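Local coordinates for protein NADH:ubiquinone oxidoreductase, Na translocating, C subunit (Parabacteroides distasonis, PDB 3LWX) that serves as the C subunit of a multisubunit oxidoreductase and carries a domain of the FMN-binding family, at residues Arg5-Gln8 and Lys9-Asp13; Asn14-Arg17 and Gln18-Arg22; Phe134-Glu137 and Phe138-Lys141; Lys178-Asp181 and Glu182-Phe185. All coordinates share one frame; numbering follows the deposited sequence.

Contact 1: Arg5-Gln8 and Lys9-Asp13; sequences RSFQ and KQNED
The ring of Phe7 is met by two amide side chains from the next turn of the helix. Asn11 ND2 lies over one face of the ring, 3.3 Å from Phe7 CE2, with the amide plane turned 77° to the ring. Gln10, in one of its two conformers, approaches the CD1-CE1 side of the ring obliquely, its OE1 3.7 Å from Phe7 CD1, and here the two planes are 53° apart. Phe7 leans toward these residues because its CG stands anti to the backbone N (chi1 -175°). Gln10, by contrast, carries CG between its own N and carbonyl carbon, a placing that also sets CG against the carbonyl oxygen of Phe7. Its OE1 is hydrogen-bonded to Gln2, whose NE2 serves Ser6 OG as well, so a residue just before the helix steadies this flank. On another flank Lys9, in one of two conformers, bends at its last torsion and puts NZ 2.8 Å from Asp13 OD2, a salt bridge made on the syn lone pair of the carboxylate. Beneath the side chains run the backbone bonds from Lys9 N to Arg5 O (2.9 Å), Gln10 N to Ser6 O, Asn11 N to Phe7 O and Glu12 N to Gln8 O (3.0 Å). Such i to i+4 bonding, with a lysine-aspartate pair at the same spacing, is typical of a solvent-facing alpha-helix, here the first part of helix 4-23.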
# COMPACT_ATOMS: atom_id res chain seq x y z
N ARG A 5 -23.76 13.88 -3.73
CA ARG A 5 -22.36 13.85 -3.33
C ARG A 5 -22.12 12.81 -2.24
O ARG A 5 -21.05 12.21 -2.20
CB ARG A 5 -21.84 15.23 -2.92
CG ARG A 5 -22.16 15.69 -1.53
CD ARG A 5 -21.44 17.00 -1.18
NE ARG A 5 -21.86 18.10 -2.05
CZ ARG A 5 -23.02 18.73 -1.95
NH1 ARG A 5 -23.90 18.40 -1.00
NH2 ARG A 5 -23.31 19.71 -2.80
N SER A 6 -23.10 12.60 -1.36
CA SER A 6 -22.95 11.56 -0.34
C SER A 6 -22.86 10.19 -0.99
O SER A 6 -22.06 9.35 -0.57
CB SER A 6 -24.13 11.58 0.62
OG SER A 6 -24.07 10.44 1.47
N PHE A 7 -23.68 9.94 -2.02
CA PHE A 7 -23.64 8.65 -2.69
C PHE A 7 -22.31 8.47 -3.43
O PHE A 7 -21.70 7.41 -3.39
CB PHE A 7 -24.83 8.48 -3.62
CG PHE A 7 -24.90 7.11 -4.23
CD1 PHE A 7 -25.16 6.00 -3.44
CD2 PHE A 7 -24.66 6.91 -5.58
CE1 PHE A 7 -25.19 4.73 -3.96
CE2 PHE A 7 -24.70 5.63 -6.12
CZ PHE A 7 -24.95 4.54 -5.30
N GLN A 8 -21.83 9.53 -4.10
CA GLN A 8 -20.55 9.47 -4.79
C GLN A 8 -19.43 9.18 -3.79
O GLN A 8 -18.56 8.34 -4.03
CB GLN A 8 -20.31 10.77 -5.57
CG GLN A 8 -21.26 10.95 -6.76
CD GLN A 8 -21.30 12.34 -7.38
OE1 GLN A 8 -20.93 13.33 -6.75
NE2 GLN A 8 -21.78 12.42 -8.62
N LYS A 9 -19.45 9.88 -2.65
CA LYS A 9 -18.44 9.67 -1.60
C LYS A 9 -18.49 8.25 -1.07
O LYS A 9 -17.44 7.63 -0.82
CB LYS A 9 -18.62 10.68 -0.47
CG LYS A 9 -17.93 10.32 0.85
CD LYS A 9 -17.98 11.48 1.82
CE LYS A 9 -17.83 11.03 3.26
NZ LYS A 9 -16.59 10.28 3.52
N GLN A 10 -19.68 7.72 -0.85
CA GLN A 10 -19.77 6.35 -0.31
C GLN A 10 -19.13 5.38 -1.32
O GLN A 10 -18.46 4.44 -0.92
CB GLN A 10 -21.20 5.89 0.13
CG GLN A 10 -22.16 5.34 -0.95
CD GLN A 10 -23.44 4.71 -0.37
OE1 GLN A 10 -24.33 5.41 0.13
NE2 GLN A 10 -23.55 3.38 -0.48
N ASN A 11 -19.34 5.60 -2.61
CA ASN A 11 -18.75 4.73 -3.61
C ASN A 11 -17.23 4.84 -3.60
O ASN A 11 -16.52 3.84 -3.69
CB ASN A 11 -19.29 5.02 -5.00
CG ASN A 11 -20.72 4.58 -5.16
OD1 ASN A 11 -21.23 3.70 -4.46
ND2 ASN A 11 -21.40 5.21 -6.10
N GLU A 12 -16.72 6.07 -3.50
CA GLU A 12 -15.28 6.27 -3.44
C GLU A 12 -14.68 5.64 -2.18
O GLU A 12 -13.63 5.00 -2.23
CB GLU A 12 -14.95 7.76 -3.47
CG GLU A 12 -15.27 8.42 -4.80
CD GLU A 12 -15.18 9.93 -4.77
OE1 GLU A 12 -14.93 10.53 -3.70
OE2 GLU A 12 -15.39 10.53 -5.85
N ASP A 13 -15.37 5.81 -1.05
CA ASP A 13 -14.89 5.25 0.22
C ASP A 13 -14.91 3.73 0.17
O ASP A 13 -13.98 3.09 0.64
CB ASP A 13 -15.75 5.73 1.38
CG ASP A 13 -15.52 7.19 1.74
OD1 ASP A 13 -14.57 7.83 1.23
OD2 ASP A 13 -16.33 7.68 2.57

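Contact 2: Asn14-Arg17 and Gln18-Arg22; sequences NDKR and QQILR
Asp15 OD1 is gripped by three donors: the amide of Gln19 and two waters. Gln19 NE2 reaches it at 3.1 Å, coming from above the carboxylate plane while the oxygen lies in the plane of the amide. Asp15 is turned toward that amide by its first torsion, which sets CG opposite the backbone N (chi1 -176°). Both waters donate to the same oxygen, one at 2.7 Å from OD1, and both accept from the guanidinium of Arg22, taking NH2 and NH1 in turn at its edge; the NH1-bound water also gives a weak bond to Gln18 OE1. Arg22 NE forms a salt bridge with Asp115 of strand 111-118. Elsewhere on the helix, in one conformer of Arg17, its NH1 bonds Asn14 OD1 at 2.7 Å from above the amide carbonyl plane. Lys16 CG and Ile20 CD1 touch at 4.1 Å, and Lys16 NZ continues to the carbonyl oxygen of Phe59. The i to i+4 backbone bonds run unbroken below. The charged atoms of Asp15 and Arg22 make no direct contact; any attraction between them is probably felt through the bridging waters, and the positive guanidinium would probably favour the ionised carboxylate.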
# COMPACT_ATOMS: atom_id res chain seq x y z
N ASN A 14 -15.94 3.14 -0.41
CA ASN A 14 -15.97 1.68 -0.52
C ASN A 14 -14.86 1.15 -1.44
O ASN A 14 -14.30 0.11 -1.15
CB ASN A 14 -17.37 1.19 -0.90
CG ASN A 14 -18.31 1.20 0.30
OD1 ASN A 14 -17.88 0.86 1.42
ND2 ASN A 14 -19.58 1.53 0.08
N ASP A 15 -14.55 1.88 -2.50
CA ASP A 15 -13.44 1.52 -3.38
C ASP A 15 -12.13 1.55 -2.57
O ASP A 15 -11.35 0.60 -2.64
CB ASP A 15 -13.43 2.48 -4.57
CG ASP A 15 -12.38 2.17 -5.62
OD1 ASP A 15 -11.65 1.18 -5.55
OD2 ASP A 15 -12.31 2.96 -6.60
N LYS A 16 -11.90 2.60 -1.79
CA LYS A 16 -10.71 2.67 -0.95
C LYS A 16 -10.68 1.52 0.06
O LYS A 16 -9.62 0.91 0.28
CB LYS A 16 -10.61 4.04 -0.28
CG LYS A 16 -9.42 4.18 0.64
CD LYS A 16 -9.19 5.62 1.06
CE LYS A 16 -8.00 5.79 2.00
NZ LYS A 16 -7.61 7.23 2.14
N ARG A 17 -11.82 1.24 0.70
CA ARG A 17 -11.90 0.10 1.62
C ARG A 17 -11.53 -1.20 0.93
O ARG A 17 -10.78 -2.00 1.49
CB ARG A 17 -13.30 -0.06 2.21
CG ARG A 17 -13.74 1.06 3.14
CD ARG A 17 -15.08 0.74 3.79
NE ARG A 17 -15.51 1.84 4.67
CZ ARG A 17 -16.40 2.79 4.35
NH1 ARG A 17 -17.04 2.78 3.18
NH2 ARG A 17 -16.68 3.74 5.22
N GLN A 18 -12.03 -1.39 -0.30
CA GLN A 18 -11.68 -2.59 -1.07
C GLN A 18 -10.18 -2.69 -1.33
O GLN A 18 -9.62 -3.78 -1.25
CB GLN A 18 -12.44 -2.65 -2.40
CG GLN A 18 -13.90 -2.94 -2.30
CD GLN A 18 -14.55 -2.81 -3.66
OE1 GLN A 18 -14.66 -1.72 -4.20
NE2 GLN A 18 -14.93 -3.93 -4.24
N GLN A 19 -9.54 -1.57 -1.66
CA GLN A 19 -8.10 -1.54 -1.91
C GLN A 19 -7.31 -1.94 -0.66
O GLN A 19 -6.38 -2.75 -0.71
CB GLN A 19 -7.67 -0.16 -2.37
CG GLN A 19 -8.21 0.24 -3.73
CD GLN A 19 -8.01 1.71 -4.00
OE1 GLN A 19 -6.92 2.25 -3.82
NE2 GLN A 19 -9.07 2.38 -4.43
N ILE A 20 -7.66 -1.33 0.47
CA ILE A 20 -7.03 -1.64 1.74
C ILE A 20 -7.24 -3.13 2.07
O ILE A 20 -6.29 -3.82 2.47
CB ILE A 20 -7.58 -0.70 2.83
CG1 ILE A 20 -7.07 0.72 2.57
CG2 ILE A 20 -7.16 -1.19 4.22
CD1 ILE A 20 -7.71 1.79 3.44
N LEU A 21 -8.47 -3.61 1.92
CA LEU A 21 -8.74 -5.02 2.17
C LEU A 21 -7.92 -5.94 1.25
O LEU A 21 -7.40 -6.97 1.71
CB LEU A 21 -10.24 -5.30 2.07
CG LEU A 21 -11.06 -4.76 3.23
CD1 LEU A 21 -12.54 -4.79 2.87
CD2 LEU A 21 -10.78 -5.51 4.52
N ARG A 22 -7.80 -5.59 -0.03
CA ARG A 22 -7.00 -6.43 -0.93
C ARG A 22 -5.56 -6.53 -0.46
O ARG A 22 -4.92 -7.56 -0.66
CB ARG A 22 -7.06 -5.96 -2.38
CG ARG A 22 -8.41 -6.20 -3.04
CD ARG A 22 -8.35 -6.03 -4.54
NE ARG A 22 -8.04 -4.66 -4.98
CZ ARG A 22 -8.93 -3.73 -5.29
NH1 ARG A 22 -10.24 -3.92 -5.17
NH2 ARG A 22 -8.48 -2.54 -5.70
O HOH W 1 -9.83 -0.23 -6.99
O HOH W 2 -12.08 -1.65 -5.79

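Contact 3: Phe134-Glu137 and Phe138-Lys141; sequences FSNE and FKGK
Different first torsions bring the two phenyl rings together: Phe134 has CG anti to the backbone N (chi1 180°), whereas Phe138, one turn on, has it anti to the carbonyl carbon (chi1 -71°). The result is an offset edge-to-face pair at the point where helix 132-135 passes through a 3-10 turn into a type II beta turn, Phe138 to Lys141. Phe138 directs its edge at the face of Phe134, the planes 76° apart and the centroids 5.5 Å from each other; the closest atoms are the two CE2 carbons, Phe134 CE2 to Phe138 CE2, at 3.8 Å. Phe116 of strand 111-118 meets both rings, and Val180 and Leu184 of helix 174-196 pack on Phe134 and Phe138 respectively, so the pair is buried. The change to 3-10 geometry is seen in the i to i+3 spacing of the backbone bonds: Phe138 N bonds Ser135 O at 3.1 Å and Lys139 N bonds Asn136 O at 3.2 Å. Gly140 supplies the positive phi expected at the third position of a type II turn, and Lys141 N closes that turn on Phe138 O. One water donates to both Asn136 O and Lys139 O, joining the start of the 3-10 segment to the beta turn. Lys141, doubled back at chi2 and chi4 in one of its two conformers, returns its ammonium to the preceding turn. A second water links it to OE1 of one Glu137 conformer, and Lys141 NZ itself bonds Glu137 O at 2.8 Å, nearly in line with the C=O.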
# COMPACT_ATOMS: atom_id res chain seq x y z
N PHE A 134 1.02 -9.73 -10.42
CA PHE A 134 2.07 -8.81 -10.01
C PHE A 134 2.17 -8.66 -8.49
O PHE A 134 3.23 -8.84 -7.90
CB PHE A 134 1.86 -7.45 -10.65
CG PHE A 134 2.92 -6.43 -10.26
CD1 PHE A 134 4.22 -6.54 -10.74
CD2 PHE A 134 2.63 -5.36 -9.42
CE1 PHE A 134 5.19 -5.61 -10.37
CE2 PHE A 134 3.59 -4.44 -9.06
CZ PHE A 134 4.88 -4.58 -9.53
N SER A 135 1.05 -8.35 -7.85
CA SER A 135 1.10 -8.02 -6.43
C SER A 135 1.39 -9.21 -5.52
O SER A 135 2.00 -9.05 -4.47
CB SER A 135 -0.20 -7.33 -6.00
OG SER A 135 -1.33 -8.14 -6.25
N ASN A 136 0.99 -10.41 -5.94
CA ASN A 136 1.21 -11.59 -5.09
C ASN A 136 2.68 -11.87 -4.85
O ASN A 136 3.03 -12.47 -3.83
CB ASN A 136 0.60 -12.85 -5.70
CG ASN A 136 -0.90 -12.90 -5.59
OD1 ASN A 136 -1.53 -12.22 -4.77
ND2 ASN A 136 -1.50 -13.79 -6.40
N GLU A 137 3.56 -11.43 -5.75
CA GLU A 137 4.98 -11.67 -5.62
C GLU A 137 5.60 -10.97 -4.41
O GLU A 137 6.68 -11.37 -3.95
CB GLU A 137 5.69 -11.22 -6.90
CG GLU A 137 5.34 -12.10 -8.08
CD GLU A 137 5.75 -13.53 -7.83
OE1 GLU A 137 6.97 -13.79 -7.69
OE2 GLU A 137 4.84 -14.39 -7.78
N PHE A 138 4.95 -9.92 -3.92
CA PHE A 138 5.48 -9.20 -2.76
C PHE A 138 5.33 -9.96 -1.45
O PHE A 138 6.05 -9.71 -0.50
CB PHE A 138 4.84 -7.81 -2.66
CG PHE A 138 5.29 -6.86 -3.74
CD1 PHE A 138 6.41 -6.08 -3.57
CD2 PHE A 138 4.62 -6.78 -4.94
CE1 PHE A 138 6.84 -5.22 -4.54
CE2 PHE A 138 5.04 -5.93 -5.91
CZ PHE A 138 6.15 -5.13 -5.72
N LYS A 139 4.39 -10.90 -1.40
CA LYS A 139 4.14 -11.64 -0.17
C LYS A 139 5.39 -12.37 0.28
O LYS A 139 6.01 -13.08 -0.51
CB LYS A 139 3.00 -12.63 -0.39
CG LYS A 139 1.67 -11.96 -0.73
CD LYS A 139 0.59 -12.97 -1.07
CE LYS A 139 -0.73 -12.30 -1.32
NZ LYS A 139 -1.84 -13.32 -1.47
N GLY A 140 5.76 -12.19 1.53
CA GLY A 140 6.93 -12.86 2.09
C GLY A 140 8.23 -12.11 1.92
O GLY A 140 9.23 -12.48 2.51
N LYS A 141 8.25 -11.07 1.08
CA LYS A 141 9.45 -10.27 0.90
C LYS A 141 9.59 -9.32 2.10
O LYS A 141 8.61 -9.00 2.76
CB LYS A 141 9.39 -9.49 -0.41
CG LYS A 141 9.16 -10.33 -1.67
CD LYS A 141 10.23 -11.37 -1.91
CE LYS A 141 10.01 -12.09 -3.27
NZ LYS A 141 8.82 -12.99 -3.31
O HOH W 3 5.09 -14.26 -2.84
O HOH W 4 9.21 -14.09 -5.87

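Contact 4: Lys178-Asp181 and Glu182-Phe185; sequences KGVD and EMLF
Regular alpha-helical backbone carries residues 178-185, with four i to i+4 bonds from Glu182 N to Lys178 O (2.9 Å) through Phe185 N to Asp181 O (3.1 Å). One flank is charged. In one of the two conformers of Lys178, it and Glu182 form a long salt bridge, NZ to OE2 at 3.5 Å, with a water donating to Glu182 OE2 at 2.8 Å and only weakly bound to Lys178 NZ. The carboxylate gets there because Glu182 stays extended beyond CG (chi2 163°), lying over the carbonyl oxygen of Lys178 with CG 3.2 Å from Lys178 O, while the lysine chain bends at chi3 and chi4 to meet it. Such a separation suggests a loose electrostatic pairing at the exposed surface. The buried flank is apolar. Val180 and Leu184 run alongside each other in the same direction, Val180 CG1 touching Leu184 CD1 at 3.9 Å. Met183, modelled as selenomethionine, curls at chi3 and brings its methyl CE to 4.3 Å from Val180 CG2, on the other branch of the valine. Gly179 contributes its carbonyl oxygen to the backbone N of Met183 and lies close to Met183 CB, 3.1 Å from Gly179 O. Asp181 turns its carboxylate elsewhere: OD2 accepts from the backbone N of Val154, and OD1 bonds a glycerol probably left from crystallisation. The apolar flank lays helix 174-196 against the large antiparallel sheet, Val180 and Met183 packing on Leu98 of strand 97-104 and Phe116 of strand 111-118, and Leu184 on Leu89 of strand 82-92 and Ile102 of strand 97-104.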
# COMPACT_ATOMS: atom_id res chain seq x y z
N LYS A 178 9.34 0.55 -12.77
CA LYS A 178 10.28 1.45 -12.09
C LYS A 178 9.53 2.41 -11.18
O LYS A 178 9.95 2.71 -10.07
CB LYS A 178 11.09 2.28 -13.09
CG LYS A 178 12.39 1.70 -13.60
CD LYS A 178 13.21 2.95 -13.95
CE LYS A 178 14.66 2.86 -13.56
NZ LYS A 178 15.06 4.27 -13.09
N GLY A 179 8.40 2.91 -11.66
CA GLY A 179 7.57 3.79 -10.87
C GLY A 179 7.06 3.11 -9.61
O GLY A 179 6.97 3.74 -8.56
N VAL A 180 6.72 1.83 -9.69
CA VAL A 180 6.33 1.07 -8.50
C VAL A 180 7.50 0.92 -7.54
O VAL A 180 7.37 1.12 -6.33
CB VAL A 180 5.72 -0.31 -8.85
CG1 VAL A 180 5.48 -1.13 -7.59
CG2 VAL A 180 4.41 -0.14 -9.63
N ASP A 181 8.67 0.56 -8.07
CA ASP A 181 9.88 0.42 -7.24
C ASP A 181 10.14 1.74 -6.48
O ASP A 181 10.35 1.76 -5.24
CB ASP A 181 11.04 0.06 -8.17
CG ASP A 181 12.32 -0.33 -7.45
OD1 ASP A 181 12.60 0.15 -6.35
OD2 ASP A 181 13.05 -1.17 -7.99
N GLU A 182 10.12 2.84 -7.20
CA GLU A 182 10.36 4.15 -6.61
C GLU A 182 9.26 4.53 -5.62
O GLU A 182 9.54 5.08 -4.56
CB GLU A 182 10.50 5.16 -7.73
CG GLU A 182 11.77 4.92 -8.54
CD GLU A 182 11.82 5.59 -9.89
OE1 GLU A 182 10.89 6.32 -10.25
OE2 GLU A 182 12.80 5.34 -10.61
N MSE A 183 8.01 4.24 -5.98
CA MSE A 183 6.87 4.51 -5.11
C MSE A 183 7.02 3.79 -3.78
O MSE A 183 6.77 4.36 -2.72
CB MSE A 183 5.56 4.08 -5.78
CG MSE A 183 4.37 4.06 -4.84
SE MSE A 183 2.68 3.98 -5.73
CE MSE A 183 2.82 2.23 -6.48
N LEU A 184 7.40 2.51 -3.83
CA LEU A 184 7.58 1.75 -2.61
C LEU A 184 8.68 2.36 -1.75
O LEU A 184 8.50 2.58 -0.55
CB LEU A 184 7.91 0.29 -2.96
CG LEU A 184 6.75 -0.57 -3.43
CD1 LEU A 184 7.26 -1.79 -4.19
CD2 LEU A 184 5.88 -0.95 -2.25
N PHE A 185 9.83 2.62 -2.35
CA PHE A 185 10.93 3.16 -1.57
C PHE A 185 10.58 4.51 -0.96
O PHE A 185 10.79 4.76 0.22
CB PHE A 185 12.20 3.26 -2.43
CG PHE A 185 13.39 3.78 -1.68
CD1 PHE A 185 13.64 5.14 -1.62
CD2 PHE A 185 14.27 2.92 -1.04
CE1 PHE A 185 14.73 5.63 -0.93
CE2 PHE A 185 15.35 3.40 -0.34
CZ PHE A 185 15.59 4.75 -0.29
O HOH W 5 14.62 3.45 -9.76

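From the N terminus, contacts 1 and 2 follow each other along the single helix 4-23, contact 1 on its outlying first half and contact 2 where the helix reaches strands 97-104 and 111-118 of the main sheet. Contact 3 comes much later, ending helix 132-135 with a beta turn, and contact 4 lies on helix 174-196. All four are local and in series: none nests in or crosses another, and the beta turn of contact 3 is where the chain folds back. Contacts 3 and 4 do touch through their apolar side chains, which ties the region 132-141 to helix 174-196. Contacts 2 and 4 lie on opposite sides of the chain's centre, their centres about 21 Å apart.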